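Local coordinates for (R)-specific enoyl-CoA hydratase (Pseudomonas aeruginosa, PDB 5CPG), which catalyses the reversible (R)-specific hydration of trans-2-enoyl-CoA to the (3R)-hydroxyacyl-CoA, with a chain-length specificity to which a residue of the distal acyl pocket contributes, at residues Q4-A9 with E139-V144; E55-G60 with P92-D97; L99-E104 with T118-Q123. All blocks are in the same frame, centred on the assembly; numbering follows the deposited sequence.

Contact 1. Residues Q4-A9 with E139-V144; sequences QNIPYA and EEKLSV
With chi1 at 65°, CG of Asn5 lies between its own backbone N and carbonyl carbon, and from there the carboxamide reaches across to the backbone of Glu140-Leu142. Lys141 reaches back from the facing segment, CG anti to its backbone N and the chain bent at chi2 (69°), which puts NZ beside the carbonyl of Asn5. Between them these two residues show how a short bridge of strand can be prolonged by side chains where the regular pairing stops. Asn5 OD1 accepts the N-H of Leu142 at 2.7 Å, the donor standing well above the carbonyl plane, while ND2 gives a hydrogen to Glu140 O at 3.1 Å, in the plane of both groups. The backbone N of Asn5 adds a bond of 3.0 Å to Leu142 O, and Gln4 CA brings a C-H to the same oxygen. Lys141 NZ bonds to Asn5 O at 2.7 Å, approaching nearly along the C=O axis; its charge is shared with Glu10 through a salt bridge. Beside it, Pro7 lays CG against Lys141 CA at 3.6 Å and CD against Lys141 CD at 3.7 Å. A water spans the far end, taking a hydrogen from Ala9 N and giving one to Glu139 O. Gln4 and Ser143 form an antiparallel non-hydrogen-bonded pair, whose side chains meet as Gln4 CG and Ser143 OG, the latter bonded to Gln2. The two-stranded sheet 3-4/143-144 is separate from the five-stranded one. Around it, the backbone of Ile6 bonds to Pro76, and Asn5 (through an ND2 bond to its O) and Val144 meet Pro78, in the loop after helix 62-73, while Tyr8 reaches Lys108 of strand 98-109.

Contact 2. Residues E55-G60 with P92-D97; sequences ERIAHG and PVKLGD
A single backbone bridge, Ile57 facing Lys94, joins two loops of this hot-dog fold, the one leading into helix 62-73 and the one between strands 81-89 and 98-109. The first loop borders the probable active site: Ile57 O bonds to ND1 of His42, which lies in the stretch matching the hydratase 2 motif and is probably catalytic, as in related (R)-hydratases. Two nearly straight hydrogen bonds make the bridge: Ala58 N to Val93 O at 2.8 Å and Leu95 N to Arg56 O at 3.0 Å. A water continues the pairing, donating to Ala58 O and accepting from Val93 N. Ala58 CB meets Val93 CG1 at 4.0 Å. Leu95, its CG anti to the backbone N (chi1 -180°), runs alongside Arg56, which places CD2 3.7 Å from Arg56 NH2; the guanidinium is held by a salt bridge to Glu25. Beyond the bridge the chain folds back in a type II turn from Lys94 to Asp97, where Asp97 OD2 accepts the N-H of Lys94 at 2.7 Å, met from above the carboxylate plane. Glu55 crosses Lys94 at about a right angle and lays OE2 on its CB at 3.4 Å. Glu55 OE2 and Lys94 NZ are 4.7 Å apart, not in contact, and any attraction is probably a longer-range one that adds little beside the two backbone bonds.

Contact 3. Residues L99-E104 with T118-Q123; sequences LKVELE and TRVFNQ
Arg119 runs alongside Glu102 and ends between Glu102 and Glu104. Its CB sits 4.1 Å from Glu102 O; CG, anti to the carbonyl carbon (chi1 -50°), starts a chain that stays extended as far as NE. CD then passes Glu102 OE1 at 3.5 Å. At the tip, NH1 donates to two carboxylates, to Glu102 OE1 at 2.9 Å and to Glu104 OE1 at 2.8 Å, while NH2 adds a longer bond of 3.1 Å to that same Glu104 oxygen. Both acceptors lie at the edge of the guanidinium, near its plane, although the carboxylates are turned steeply against it, by 68° for Glu102 and 64° for Glu104. This end-on grip would hold the guanidinium against rotation, and its positive charge probably eases the proximity of the two acids. The network lies on one face of an antiparallel hairpin, made of strand 98-109 and the central strand 113-121 of the five-stranded hot-dog sheet. Backbone pairs Lys100-Phe121 and Glu102-Arg119 are hydrogen-bonded, each with two bonds. Phe121 turns its ring edge toward Lys100 O and Glu102 OE1. On the other face Val101 CG2 meets Val120 CG2 at 4.0 Å, and Leu103 CD2 touches Thr118 CG2 at 3.8 Å; there helix 62-73 packs on the sheet through Leu66, Ile67 and Ala70.

Contacts 2 and 3 adjoin each other, their centres 15 Å apart: Asp97 OD1 and Gln123 NE2 are 2.8 Å apart, probably hydrogen-bonded, and Val93 CG1 packs on Leu99 CD1 at 4.0 Å. Contact 1 brings the N-terminal segment against a segment late in the chain, and both other contacts fall between them in sequence. It lies on the opposite side of the chain's centre from contact 2, centres 35 Å apart, and its nearest atoms are about 10 Å from contact 3. Contact 2 is the one tied to His42, probably catalytic as in related (R)-hydratases, through Ile57 O; a glycerol, probably from crystallisation, lies about 5 Å from the Ile57 side chain.

Contact 1. Residues Q4-A9 with E139-V144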
loop_
_atom_site.group_PDB
_atom_site.type_symbol
_atom_site.label_atom_id
_atom_site.label_comp_id
_atom_site.label_asym_id
_atom_site.label_seq_id
_atom_site.Cartn_x
_atom_site.Cartn_y
_atom_site.Cartn_z
ATOM N N GLN A 4 17.667 -8.724 -12.636
ATOM C CA GLN A 4 17.140 -9.380 -13.841
ATOM C C GLN A 4 15.731 -9.864 -13.579
ATOM O O GLN A 4 15.439 -10.361 -12.477
ATOM C CB GLN A 4 18.007 -10.567 -14.274
ATOM C CG GLN A 4 19.392 -10.167 -14.768
ATOM C CD GLN A 4 20.144 -11.313 -15.440
ATOM O OE1 GLN A 4 19.618 -12.420 -15.592
ATOM N NE2 GLN A 4 21.379 -11.041 -15.855
ATOM N N ASN A 5 14.849 -9.706 -14.565
ATOM C CA ASN A 5 13.497 -10.225 -14.390
ATOM C C ASN A 5 13.406 -11.691 -14.767
ATOM O O ASN A 5 14.385 -12.321 -15.179
ATOM C CB ASN A 5 12.481 -9.409 -15.183
ATOM C CG ASN A 5 12.662 -9.498 -16.686
ATOM O OD1 ASN A 5 13.549 -10.185 -17.196
ATOM N ND2 ASN A 5 11.803 -8.797 -17.408
ATOM N N ILE A 6 12.229 -12.235 -14.533
ATOM C CA ILE A 6 11.843 -13.569 -14.977
ATOM C C ILE A 6 10.622 -13.411 -15.894
ATOM O O ILE A 6 9.483 -13.241 -15.417
ATOM C CB ILE A 6 11.515 -14.488 -13.797
ATOM C CG1 ILE A 6 12.588 -14.423 -12.701
ATOM C CG2 ILE A 6 11.254 -15.941 -14.264
ATOM C CD1 ILE A 6 13.951 -14.876 -13.139
ATOM N N PRO A 7 10.846 -13.454 -17.217
ATOM C CA PRO A 7 9.769 -13.258 -18.190
ATOM C C PRO A 7 8.745 -14.373 -18.137
ATOM O O PRO A 7 9.015 -15.428 -17.570
ATOM C CB PRO A 7 10.496 -13.267 -19.547
ATOM C CG PRO A 7 11.946 -13.080 -19.213
ATOM C CD PRO A 7 12.139 -13.706 -17.880
ATOM N N TYR A 8 7.579 -14.119 -18.732
ATOM C CA TYR A 8 6.463 -15.052 -18.716
ATOM C C TYR A 8 6.845 -16.492 -19.118
ATOM O O TYR A 8 6.455 -17.434 -18.448
ATOM C CB TYR A 8 5.366 -14.522 -19.639
ATOM C CG TYR A 8 4.091 -15.333 -19.665
ATOM C CD1 TYR A 8 3.110 -15.181 -18.687
ATOM C CD2 TYR A 8 3.848 -16.229 -20.694
ATOM C CE1 TYR A 8 1.915 -15.906 -18.737
ATOM C CE2 TYR A 8 2.676 -16.960 -20.745
ATOM C CZ TYR A 8 1.721 -16.802 -19.776
ATOM O OH TYR A 8 0.558 -17.525 -19.849
ATOM N N ALA A 9 7.646 -16.635 -20.160
ATOM C CA ALA A 9 8.014 -17.970 -20.637
ATOM C C ALA A 9 8.832 -18.750 -19.610
ATOM O O ALA A 9 8.728 -19.971 -19.532
ATOM C CB ALA A 9 8.776 -17.863 -21.928
ATOM N N GLU A 139 7.246 -9.713 -21.133
ATOM C CA GLU A 139 7.411 -10.557 -22.316
ATOM C C GLU A 139 8.882 -10.894 -22.548
ATOM O O GLU A 139 9.209 -12.024 -22.885
ATOM C CB GLU A 139 6.823 -9.871 -23.547
ATOM C CG GLU A 139 7.014 -10.641 -24.859
ATOM C CD GLU A 139 6.150 -11.897 -24.967
ATOM O OE1 GLU A 139 4.949 -11.777 -25.304
ATOM O OE2 GLU A 139 6.676 -13.006 -24.733
ATOM N N GLU A 140 9.771 -9.927 -22.348
ATOM C CA GLU A 140 11.186 -10.119 -22.697
ATOM C C GLU A 140 12.108 -10.049 -21.487
ATOM O O GLU A 140 11.767 -9.462 -20.442
ATOM C CB GLU A 140 11.624 -9.083 -23.723
ATOM C CG GLU A 140 11.756 -7.675 -23.151
ATOM C CD GLU A 140 10.416 -6.953 -22.982
ATOM O OE1 GLU A 140 9.352 -7.565 -23.240
ATOM O OE2 GLU A 140 10.433 -5.767 -22.579
ATOM N N LYS A 141 13.271 -10.675 -21.617
ATOM C CA LYS A 141 14.243 -10.706 -20.537
ATOM C C LYS A 141 14.808 -9.309 -20.370
ATOM O O LYS A 141 15.004 -8.583 -21.352
ATOM C CB LYS A 141 15.356 -11.705 -20.825
ATOM C CG LYS A 141 16.299 -11.978 -19.660
ATOM C CD LYS A 141 15.616 -12.736 -18.531
ATOM C CE LYS A 141 16.613 -13.206 -17.484
ATOM N NZ LYS A 141 15.937 -14.110 -16.495
ATOM N N LEU A 142 15.063 -8.936 -19.119
ATOM C CA LEU A 142 15.407 -7.566 -18.782
ATOM C C LEU A 142 16.393 -7.513 -17.644
ATOM O O LEU A 142 16.331 -8.324 -16.716
ATOM C CB LEU A 142 14.163 -6.789 -18.403
ATOM C CG LEU A 142 13.495 -5.953 -19.466
ATOM C CD1 LEU A 142 12.108 -5.594 -18.977
ATOM C CD2 LEU A 142 14.338 -4.720 -19.670
ATOM N N SER A 143 17.313 -6.561 -17.736
ATOM C CA SER A 143 18.268 -6.297 -16.665
ATOM C C SER A 143 18.239 -4.781 -16.413
ATOM O O SER A 143 18.399 -3.974 -17.330
ATOM C CB SER A 143 19.664 -6.794 -17.041
ATOM O OG SER A 143 20.448 -7.074 -15.894
ATOM N N VAL A 144 17.976 -4.391 -15.175
ATOM C CA VAL A 144 17.704 -2.996 -14.899
ATOM C C VAL A 144 18.468 -2.570 -13.645
ATOM O O VAL A 144 18.527 -3.311 -12.676
ATOM C CB VAL A 144 16.186 -2.760 -14.703
ATOM C CG1 VAL A 144 15.898 -1.319 -14.293
ATOM C CG2 VAL A 144 15.423 -3.133 -15.976
HETATM O O HOH W 1 8.075 -14.321 -22.111
#

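Contact 2. Residues E55-G60 with P92-D97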
loop_
_atom_site.group_PDB
_atom_site.type_symbol
_atom_site.label_atom_id
_atom_site.label_comp_id
_atom_site.label_asym_id
_atom_site.label_seq_id
_atom_site.Cartn_x
_atom_site.Cartn_y
_atom_site.Cartn_z
ATOM N N GLU A 55 2.939 -0.475 22.592
ATOM C CA GLU A 55 4.000 0.060 21.782
ATOM C C GLU A 55 3.404 0.356 20.414
ATOM O O GLU A 55 2.253 -0.023 20.143
ATOM C CB GLU A 55 5.157 -0.949 21.633
ATOM C CG GLU A 55 4.644 -2.217 20.954
ATOM C CD GLU A 55 5.687 -3.339 20.856
ATOM O OE1 GLU A 55 6.803 -3.187 21.384
ATOM O OE2 GLU A 55 5.372 -4.380 20.247
ATOM N N ARG A 56 4.161 1.036 19.558
ATOM C CA ARG A 56 3.620 1.410 18.250
ATOM C C ARG A 56 3.459 0.183 17.339
ATOM O O ARG A 56 4.168 -0.809 17.458
ATOM C CB ARG A 56 4.502 2.459 17.600
ATOM C CG ARG A 56 4.347 3.874 18.195
ATOM C CD ARG A 56 5.443 4.778 17.693
ATOM N NE ARG A 56 6.732 4.384 18.246
ATOM C CZ ARG A 56 7.864 5.011 17.986
ATOM N NH1 ARG A 56 7.870 6.056 17.169
ATOM N NH2 ARG A 56 9.000 4.589 18.527
ATOM N N ILE A 57 2.518 0.269 16.410
ATOM C CA ILE A 57 2.297 -0.827 15.459
ATOM C C ILE A 57 2.353 -0.260 14.023
ATOM O O ILE A 57 2.156 0.934 13.809
ATOM C CB ILE A 57 0.937 -1.545 15.686
ATOM C CG1 ILE A 57 -0.234 -0.627 15.365
ATOM C CG2 ILE A 57 0.798 -2.016 17.137
ATOM C CD1 ILE A 57 -1.571 -1.314 15.472
ATOM N N ALA A 58 2.582 -1.144 13.057
ATOM C CA ALA A 58 2.704 -0.716 11.659
ATOM C C ALA A 58 1.323 -0.542 11.070
ATOM O O ALA A 58 0.350 -1.143 11.542
ATOM C CB ALA A 58 3.492 -1.759 10.853
ATOM N N HIS A 59 1.233 0.281 10.041
ATOM C CA HIS A 59 0.002 0.352 9.253
ATOM C C HIS A 59 -0.230 -0.972 8.560
ATOM O O HIS A 59 0.692 -1.551 7.998
ATOM C CB HIS A 59 0.112 1.467 8.218
ATOM C CG HIS A 59 0.542 2.794 8.785
ATOM N ND1 HIS A 59 1.845 3.081 9.115
ATOM C CD2 HIS A 59 -0.164 3.929 8.995
ATOM C CE1 HIS A 59 1.924 4.344 9.528
ATOM N NE2 HIS A 59 0.714 4.877 9.458
ATOM N N GLY A 60 -1.474 -1.450 8.570
ATOM C CA GLY A 60 -1.742 -2.714 7.902
ATOM C C GLY A 60 -1.293 -2.726 6.466
ATOM O O GLY A 60 -0.753 -3.725 5.990
ATOM N N PRO A 92 -1.886 -8.243 13.408
ATOM C CA PRO A 92 -1.164 -6.970 13.426
ATOM C C PRO A 92 0.355 -7.149 13.346
ATOM O O PRO A 92 0.913 -8.218 13.649
ATOM C CB PRO A 92 -1.547 -6.371 14.773
ATOM C CG PRO A 92 -1.850 -7.555 15.608
ATOM C CD PRO A 92 -2.465 -8.563 14.726
ATOM N N VAL A 93 1.011 -6.092 12.921
ATOM C CA VAL A 93 2.459 -6.065 12.828
ATOM C C VAL A 93 2.945 -4.994 13.790
ATOM O O VAL A 93 2.432 -3.861 13.756
ATOM C CB VAL A 93 2.911 -5.746 11.410
ATOM C CG1 VAL A 93 4.464 -5.653 11.325
ATOM C CG2 VAL A 93 2.350 -6.808 10.421
ATOM N N LYS A 94 3.916 -5.335 14.640
ATOM C CA LYS A 94 4.318 -4.401 15.685
ATOM C C LYS A 94 5.695 -3.849 15.387
ATOM O O LYS A 94 6.448 -4.447 14.610
ATOM C CB LYS A 94 4.279 -5.091 17.057
ATOM C CG LYS A 94 2.885 -5.633 17.399
ATOM C CD LYS A 94 2.840 -6.366 18.728
ATOM C CE LYS A 94 3.724 -7.598 18.717
ATOM N NZ LYS A 94 3.332 -8.605 19.751
ATOM N N LEU A 95 5.994 -2.691 15.956
ATOM C CA LEU A 95 7.340 -2.143 15.904
ATOM C C LEU A 95 8.328 -3.199 16.350
ATOM O O LEU A 95 8.125 -3.848 17.383
ATOM C CB LEU A 95 7.436 -0.910 16.800
ATOM C CG LEU A 95 8.785 -0.213 16.858
ATOM C CD1 LEU A 95 9.154 0.331 15.478
ATOM C CD2 LEU A 95 8.678 0.921 17.897
ATOM N N GLY A 96 9.388 -3.410 15.568
ATOM C CA GLY A 96 10.338 -4.454 15.930
ATOM C C GLY A 96 10.065 -5.859 15.422
ATOM O O GLY A 96 10.804 -6.796 15.726
ATOM N N ASP A 97 8.997 -6.038 14.651
ATOM C CA ASP A 97 8.778 -7.303 13.960
ATOM C C ASP A 97 9.644 -7.351 12.712
ATOM O O ASP A 97 10.159 -6.321 12.294
ATOM C CB ASP A 97 7.290 -7.451 13.572
ATOM C CG ASP A 97 6.411 -7.780 14.752
ATOM O OD1 ASP A 97 6.930 -8.075 15.837
ATOM O OD2 ASP A 97 5.169 -7.758 14.615
HETATM O O HOH W 2 -0.307 -3.840 11.628
#

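Contact 3. Residues L99-E104 with T118-Q123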
loop_
_atom_site.group_PDB
_atom_site.type_symbol
_atom_site.label_atom_id
_atom_site.label_comp_id
_atom_site.label_asym_id
_atom_site.label_seq_id
_atom_site.Cartn_x
_atom_site.Cartn_y
_atom_site.Cartn_z
ATOM N N LEU A 99 9.369 -8.927 8.698
ATOM C CA LEU A 99 8.395 -9.579 7.824
ATOM C C LEU A 99 9.086 -10.254 6.660
ATOM O O LEU A 99 10.078 -9.779 6.135
ATOM C CB LEU A 99 7.371 -8.561 7.294
ATOM C CG LEU A 99 6.598 -7.829 8.357
ATOM C CD1 LEU A 99 5.591 -6.887 7.671
ATOM C CD2 LEU A 99 5.885 -8.807 9.275
ATOM N N LYS A 100 8.502 -11.368 6.231
ATOM C CA LYS A 100 8.935 -12.044 5.029
ATOM C C LYS A 100 7.760 -12.167 4.070
ATOM O O LYS A 100 6.729 -12.751 4.443
ATOM C CB LYS A 100 9.487 -13.439 5.371
ATOM C CG LYS A 100 9.807 -14.278 4.152
ATOM C CD LYS A 100 10.243 -15.668 4.574
ATOM C CE LYS A 100 9.216 -16.267 5.566
ATOM N NZ LYS A 100 9.550 -17.655 6.058
ATOM N N VAL A 101 7.887 -11.552 2.906
ATOM C CA VAL A 101 6.924 -11.725 1.832
ATOM C C VAL A 101 7.281 -12.988 1.073
ATOM O O VAL A 101 8.449 -13.186 0.685
ATOM C CB VAL A 101 6.913 -10.539 0.849
ATOM C CG1 VAL A 101 6.039 -10.866 -0.341
ATOM C CG2 VAL A 101 6.443 -9.265 1.571
ATOM N N GLU A 102 6.299 -13.857 0.922
ATOM C CA GLU A 102 6.469 -15.046 0.088
ATOM C C GLU A 102 5.571 -14.932 -1.137
ATOM O O GLU A 102 4.370 -14.764 -0.989
ATOM C CB GLU A 102 6.133 -16.315 0.863
ATOM C CG GLU A 102 6.397 -17.543 -0.034
ATOM C CD GLU A 102 5.844 -18.863 0.491
ATOM O OE1 GLU A 102 4.651 -18.949 0.862
ATOM O OE2 GLU A 102 6.626 -19.835 0.509
ATOM N N LEU A 103 6.163 -15.016 -2.309
ATOM C CA LEU A 103 5.394 -14.984 -3.558
ATOM C C LEU A 103 5.346 -16.390 -4.092
ATOM O O LEU A 103 6.332 -17.113 -4.010
ATOM C CB LEU A 103 6.038 -14.071 -4.600
ATOM C CG LEU A 103 6.238 -12.612 -4.196
ATOM C CD1 LEU A 103 6.872 -11.867 -5.361
ATOM C CD2 LEU A 103 4.879 -12.016 -3.794
ATOM N N GLU A 104 4.239 -16.761 -4.722
ATOM C CA GLU A 104 4.222 -18.055 -5.407
ATOM C C GLU A 104 3.400 -17.964 -6.691
ATOM O O GLU A 104 2.284 -17.472 -6.643
ATOM C CB GLU A 104 3.610 -19.129 -4.514
ATOM C CG GLU A 104 3.680 -20.527 -5.178
ATOM C CD GLU A 104 2.971 -21.606 -4.349
ATOM O OE1 GLU A 104 2.725 -21.384 -3.140
ATOM O OE2 GLU A 104 2.645 -22.678 -4.922
ATOM N N THR A 118 0.401 -14.061 -2.574
ATOM C CA THR A 118 1.218 -13.029 -1.922
ATOM C C THR A 118 0.988 -13.125 -0.424
ATOM O O THR A 118 0.005 -12.624 0.091
ATOM C CB THR A 118 0.881 -11.601 -2.445
ATOM O OG1 THR A 118 -0.499 -11.324 -2.182
ATOM C CG2 THR A 118 1.103 -11.509 -3.955
ATOM N N ARG A 119 1.867 -13.837 0.290
ATOM C CA ARG A 119 1.682 -14.082 1.712
ATOM C C ARG A 119 2.750 -13.330 2.486
ATOM O O ARG A 119 3.860 -13.159 1.964
ATOM C CB ARG A 119 1.788 -15.587 2.031
ATOM C CG ARG A 119 0.898 -16.462 1.108
ATOM C CD ARG A 119 1.346 -17.930 1.113
ATOM N NE ARG A 119 0.588 -18.714 0.107
ATOM C CZ ARG A 119 1.130 -19.464 -0.853
ATOM N NH1 ARG A 119 2.446 -19.613 -0.960
ATOM N NH2 ARG A 119 0.336 -20.122 -1.691
ATOM N N VAL A 120 2.426 -12.919 3.700
ATOM C CA VAL A 120 3.423 -12.221 4.530
ATOM C C VAL A 120 3.432 -12.880 5.897
ATOM O O VAL A 120 2.384 -13.099 6.508
ATOM C CB VAL A 120 3.125 -10.708 4.723
ATOM C CG1 VAL A 120 4.302 -10.045 5.482
ATOM C CG2 VAL A 120 2.916 -10.034 3.386
ATOM N N PHE A 121 4.643 -13.175 6.369
ATOM C CA PHE A 121 4.846 -13.809 7.671
ATOM C C PHE A 121 5.739 -12.971 8.539
ATOM O O PHE A 121 6.623 -12.296 8.031
ATOM C CB PHE A 121 5.493 -15.190 7.513
ATOM C CG PHE A 121 4.686 -16.138 6.685
ATOM C CD1 PHE A 121 4.884 -16.179 5.329
ATOM C CD2 PHE A 121 3.706 -16.933 7.262
ATOM C CE1 PHE A 121 4.134 -17.035 4.502
ATOM C CE2 PHE A 121 2.931 -17.822 6.437
ATOM C CZ PHE A 121 3.159 -17.857 5.072
ATOM N N ASN A 122 5.538 -13.071 9.840
ATOM C CA ASN A 122 6.405 -12.363 10.768
ATOM C C ASN A 122 7.504 -13.294 11.268
ATOM O O ASN A 122 7.604 -14.453 10.850
ATOM C CB ASN A 122 5.614 -11.763 11.934
ATOM C CG ASN A 122 4.940 -12.813 12.831
ATOM O OD1 ASN A 122 5.313 -13.979 12.836
ATOM N ND2 ASN A 122 3.942 -12.386 13.591
ATOM N N GLN A 123 8.315 -12.775 12.177
ATOM C CA GLN A 123 9.537 -13.469 12.616
ATOM C C GLN A 123 9.256 -14.786 13.350
ATOM O O GLN A 123 10.148 -15.632 13.480
ATOM C CB GLN A 123 10.379 -12.530 13.498
ATOM C CG GLN A 123 9.787 -12.153 14.868
ATOM C CD GLN A 123 8.827 -11.017 14.772
ATOM O OE1 GLN A 123 8.500 -10.568 13.664
ATOM N NE2 GLN A 123 8.417 -10.482 15.926
#